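Local coordinates for glycoside Hydrolase Family 43_12 (Metagenome, PDB 7JVH), which probably hydrolyses glycosidic bonds in arabinose- or xylose-containing plant cell-wall polysaccharides or their fragments, as a five-bladed beta-propeller enzyme of glycoside hydrolase family 43, at residues T249-C254 and E265-D271; P241-K245 and H304-V308. One frame throughout, in Å; residues are numbered along the deposited sequence.

How the contacts relate
Both contacts lie in the five-bladed beta-propeller, their centres about 9 Å apart. Contact 1 pairs the second and third strands of the fourth blade; contact 2 carries the first strand of that blade over to the first strand of the fifth. Strands 239-246 and 249-255 are neighbours in one sheet, probably joined by hydrogen bonds from Tyr251 N to Tyr244 O (2.7 Å) and from His242 N to Met253 O (2.8 Å). Side chains connect the contacts too: the selenomethionine methyl Met253 CE lies 3.3 Å from Leu307 CD1. In this family the active site sits at the propeller axis, which the innermost strands of contact 2 line.

Contact 1: T249-C254 and E265-D271; sequences TYYLMC and EVIFKAD
Tyr250, Leu252 and Cys254 each exchange two backbone hydrogen bonds with Ala270, Phe268 and Val266 in turn, an antiparallel pairing of two strands. The most nearly linear is Val266 N to Cys254 O, 2.8 Å with 172° at the hydrogen. In the non-hydrogen-bonded pairs between them, CA-H groups lean on the same carbonyls, as Lys269 CA does on Tyr250 O at 3.2 Å.

The side chains alternate between two faces. On one, Leu252 and Phe268 run alongside each other, CB to CB 4.1 Å, and the phenyl ring turns its edge to Leu252 O. On the other, Ile267 rises from the sheet and its end bends in over the partner strand, with CG1 anti to the backbone N (chi1 -171°), and CD1 meets the selenomethionine methyl Met253 CE at 3.7 Å. Lys269 and Tyr251 lie side by side, Lys269 CB being 3.8 Å from ring atom CE1 of Tyr251. Glu265 crosses Met253 at about a right angle, OE2 in van der Waals contact with CG of Met253 at 3.4 Å.

Among the polar groups, the backbone N-H of Ala305 gives a hydrogen bond to Glu265 OE1, tying the carboxylate to the next blade. The Tyr250 hydroxyl bonds Asp179 and Lys245.

This hairpin forms the middle of a four-stranded blade, flanked by strands 239-246 and 278-279, with Leu252 and Phe268 packing against strand 215-226 of the preceding blade.

Contact 2: P241-K245 and H304-V308; sequences PHIYK and HADLV
Strands 241-245 and 304-308 run nearly parallel, 18° between their directions, but their axes stay 8.1 Å apart, so side chains bridge the gap. They are the innermost strands of two successive blades of the five-bladed beta-propeller, and the contact is a blade-to-blade junction close to the central axis.

Asp306 sits at the middle of it. Its chi1 of -171° swings the carboxylate away from the Asp306 N side, out to both His242 and Tyr244. The imidazole of His242 and the carboxylate are stacked, their planes 13° apart, and OD1 stands 3.8 Å above the ring plane, over its centre. Ser175 OG is hydrogen-bonded to ND1 of His242, which fixes the turn of the ring. At its edge the same ring places CD2 3.3 Å from Ala305 O.

Tyr244 meets the carboxylate quite differently, nearly coplanar with it and taking OD1 at its edge. Leu307 crosses the tyrosine at about a right angle, its CB 3.9 Å from CZ of Tyr244. The other carboxylate oxygen, OD2, accepts from Ile66 N and bonds Ser65 OG, which ties in strand 65-69 of the first blade and should hold the group's rotation. The Tyr244 hydroxyl donates to Asp306 OD1 over a modelled 2.4 Å, a length so short that its exact value is doubtful.

Contact 1: T249-C254 and E265-D271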
# COMPACT_ATOMS: atom_id res chain seq x y z
N THR A 249 -18.50 17.32 21.59
CA THR A 249 -18.49 17.90 20.24
C THR A 249 -18.11 16.84 19.20
O THR A 249 -17.26 16.00 19.46
CB THR A 249 -17.49 19.06 20.17
OG1 THR A 249 -17.86 20.08 21.11
CG2 THR A 249 -17.43 19.67 18.79
N TYR A 250 -18.75 16.90 18.03
CA TYR A 250 -18.45 16.02 16.90
C TYR A 250 -17.43 16.68 15.99
O TYR A 250 -17.46 17.89 15.78
CB TYR A 250 -19.72 15.66 16.11
CG TYR A 250 -20.72 14.87 16.92
CD1 TYR A 250 -20.67 13.48 16.95
CD2 TYR A 250 -21.67 15.50 17.71
CE1 TYR A 250 -21.55 12.75 17.72
CE2 TYR A 250 -22.54 14.78 18.50
CZ TYR A 250 -22.49 13.40 18.49
OH TYR A 250 -23.37 12.67 19.25
N TYR A 251 -16.52 15.86 15.46
CA TYR A 251 -15.43 16.31 14.60
C TYR A 251 -15.42 15.49 13.34
O TYR A 251 -15.49 14.27 13.40
CB TYR A 251 -14.10 16.18 15.34
CG TYR A 251 -13.96 17.21 16.44
CD1 TYR A 251 -13.39 18.44 16.18
CD2 TYR A 251 -14.41 16.94 17.74
CE1 TYR A 251 -13.24 19.39 17.18
CE2 TYR A 251 -14.29 17.89 18.74
CZ TYR A 251 -13.70 19.12 18.45
OH TYR A 251 -13.57 20.07 19.44
N LEU A 252 -15.34 16.18 12.20
CA LEU A 252 -15.20 15.55 10.89
C LEU A 252 -13.85 15.98 10.34
O LEU A 252 -13.61 17.17 10.13
CB LEU A 252 -16.33 15.98 9.94
CG LEU A 252 -16.16 15.60 8.46
CD1 LEU A 252 -16.23 14.10 8.27
CD2 LEU A 252 -17.22 16.30 7.62
N MSE A 253 -12.98 14.99 10.11
CA MSE A 253 -11.68 15.24 9.49
C MSE A 253 -11.66 14.60 8.11
O MSE A 253 -12.01 13.43 7.96
CB MSE A 253 -10.54 14.70 10.36
CG MSE A 253 -9.18 15.21 9.97
SE MSE A 253 -7.74 14.54 11.11
CE MSE A 253 -7.83 15.70 12.64
N CYS A 254 -11.25 15.38 7.10
CA CYS A 254 -11.24 14.91 5.72
C CYS A 254 -9.95 15.28 5.03
O CYS A 254 -9.31 16.27 5.39
CB CYS A 254 -12.39 15.56 4.95
SG CYS A 254 -14.03 15.30 5.66
N GLU A 265 -5.13 17.90 4.77
CA GLU A 265 -6.17 17.44 5.68
C GLU A 265 -6.78 18.65 6.34
O GLU A 265 -6.07 19.57 6.73
CB GLU A 265 -5.62 16.50 6.73
CG GLU A 265 -6.70 15.68 7.42
CD GLU A 265 -7.13 14.46 6.65
OE1 GLU A 265 -6.56 14.17 5.56
OE2 GLU A 265 -8.03 13.76 7.15
N VAL A 266 -8.12 18.63 6.44
CA VAL A 266 -8.91 19.73 6.95
C VAL A 266 -9.79 19.18 8.06
O VAL A 266 -9.94 17.96 8.19
CB VAL A 266 -9.73 20.39 5.84
CG1 VAL A 266 -8.83 20.89 4.74
CG2 VAL A 266 -10.77 19.43 5.27
N ILE A 267 -10.37 20.08 8.87
CA ILE A 267 -11.10 19.70 10.07
C ILE A 267 -12.34 20.59 10.27
O ILE A 267 -12.26 21.82 10.13
CB ILE A 267 -10.20 19.77 11.33
CG1 ILE A 267 -10.90 19.16 12.55
CG2 ILE A 267 -9.79 21.21 11.63
CD1 ILE A 267 -10.96 17.65 12.55
N PHE A 268 -13.46 19.93 10.61
CA PHE A 268 -14.76 20.54 10.83
C PHE A 268 -15.25 20.10 12.20
O PHE A 268 -14.88 19.02 12.67
CB PHE A 268 -15.77 19.99 9.81
CG PHE A 268 -15.46 20.33 8.38
CD1 PHE A 268 -14.64 19.51 7.61
CD2 PHE A 268 -16.03 21.45 7.79
CE1 PHE A 268 -14.37 19.83 6.30
CE2 PHE A 268 -15.76 21.76 6.46
CZ PHE A 268 -14.94 20.94 5.72
N LYS A 269 -16.11 20.90 12.82
CA LYS A 269 -16.81 20.48 14.05
C LYS A 269 -18.31 20.81 14.04
O LYS A 269 -18.76 21.70 13.30
CB LYS A 269 -16.12 21.07 15.29
CG LYS A 269 -16.46 22.51 15.61
CD LYS A 269 -15.66 23.03 16.80
CE LYS A 269 -15.95 24.49 17.09
NZ LYS A 269 -17.13 24.67 18.01
N ALA A 270 -19.08 20.08 14.85
CA ALA A 270 -20.52 20.28 15.00
C ALA A 270 -21.00 19.88 16.38
O ALA A 270 -20.35 19.09 17.06
CB ALA A 270 -21.28 19.47 13.95
N ASP A 271 -22.16 20.44 16.78
CA ASP A 271 -22.78 20.16 18.07
C ASP A 271 -23.69 18.93 18.04
O ASP A 271 -24.20 18.51 19.08
CB ASP A 271 -23.58 21.37 18.55
CG ASP A 271 -22.69 22.59 18.81
OD1 ASP A 271 -21.54 22.45 19.28
OD2 ASP A 271 -23.16 23.71 18.55

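Contact 2: P241-K245 and H304-V308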
# COMPACT_ATOMS: atom_id res chain seq x y z
N PRO A 241 -13.26 10.88 4.98
CA PRO A 241 -13.93 11.44 6.16
C PRO A 241 -13.84 10.53 7.38
O PRO A 241 -14.06 9.32 7.26
CB PRO A 241 -15.40 11.55 5.71
CG PRO A 241 -15.54 10.52 4.61
CD PRO A 241 -14.20 10.45 3.92
N HIS A 242 -13.49 11.10 8.54
CA HIS A 242 -13.57 10.39 9.82
C HIS A 242 -14.29 11.25 10.87
O HIS A 242 -14.04 12.45 10.99
CB HIS A 242 -12.17 10.02 10.34
CG HIS A 242 -11.45 9.03 9.47
ND1 HIS A 242 -11.88 7.73 9.31
CD2 HIS A 242 -10.33 9.15 8.72
CE1 HIS A 242 -11.05 7.10 8.50
NE2 HIS A 242 -10.11 7.94 8.12
N ILE A 243 -15.19 10.61 11.63
CA ILE A 243 -15.85 11.24 12.76
C ILE A 243 -15.16 10.84 14.05
O ILE A 243 -14.83 9.67 14.24
CB ILE A 243 -17.35 10.86 12.87
CG1 ILE A 243 -18.11 11.20 11.58
CG2 ILE A 243 -18.00 11.57 14.05
CD1 ILE A 243 -18.35 12.67 11.35
N TYR A 244 -14.93 11.83 14.92
CA TYR A 244 -14.48 11.63 16.29
C TYR A 244 -15.37 12.49 17.17
O TYR A 244 -15.89 13.50 16.72
CB TYR A 244 -13.01 12.02 16.47
CG TYR A 244 -12.07 11.49 15.41
CD1 TYR A 244 -11.57 10.19 15.45
CD2 TYR A 244 -11.67 12.31 14.35
CE1 TYR A 244 -10.71 9.73 14.49
CE2 TYR A 244 -10.81 11.85 13.37
CZ TYR A 244 -10.34 10.56 13.44
OH TYR A 244 -9.49 10.12 12.45
N LYS A 245 -15.57 12.06 18.42
CA LYS A 245 -16.33 12.85 19.38
C LYS A 245 -15.46 13.09 20.58
O LYS A 245 -14.90 12.15 21.12
CB LYS A 245 -17.59 12.11 19.79
CG LYS A 245 -18.64 13.00 20.44
CD LYS A 245 -19.85 12.17 20.84
CE LYS A 245 -20.91 13.01 21.49
NZ LYS A 245 -22.11 12.19 21.78
N HIS A 304 -4.91 12.47 3.89
CA HIS A 304 -5.63 11.23 4.19
C HIS A 304 -5.20 10.65 5.53
O HIS A 304 -4.66 9.54 5.62
CB HIS A 304 -5.49 10.17 3.09
CG HIS A 304 -6.68 9.28 2.99
ND1 HIS A 304 -7.53 9.31 1.91
CD2 HIS A 304 -7.20 8.37 3.86
CE1 HIS A 304 -8.52 8.44 2.10
NE2 HIS A 304 -8.34 7.86 3.27
N ALA A 305 -5.47 11.42 6.59
CA ALA A 305 -5.02 11.10 7.93
C ALA A 305 -6.10 10.39 8.72
O ALA A 305 -7.27 10.35 8.32
CB ALA A 305 -4.61 12.37 8.65
N ASP A 306 -5.69 9.82 9.85
CA ASP A 306 -6.60 9.27 10.83
C ASP A 306 -5.94 9.40 12.21
O ASP A 306 -4.73 9.18 12.33
CB ASP A 306 -6.88 7.81 10.48
CG ASP A 306 -7.99 7.19 11.31
OD1 ASP A 306 -8.77 7.89 11.99
OD2 ASP A 306 -8.08 5.95 11.27
N LEU A 307 -6.73 9.79 13.22
CA LEU A 307 -6.24 10.04 14.57
C LEU A 307 -6.50 8.88 15.52
O LEU A 307 -7.48 8.15 15.37
CB LEU A 307 -6.90 11.29 15.15
CG LEU A 307 -6.86 12.58 14.34
CD1 LEU A 307 -7.45 13.70 15.18
CD2 LEU A 307 -5.45 12.92 13.86
N VAL A 308 -5.61 8.73 16.51
CA VAL A 308 -5.80 7.79 17.61
C VAL A 308 -5.24 8.37 18.91
O VAL A 308 -4.20 9.02 18.90
CB VAL A 308 -5.16 6.43 17.29
CG1 VAL A 308 -3.64 6.52 17.31
CG2 VAL A 308 -5.67 5.37 18.25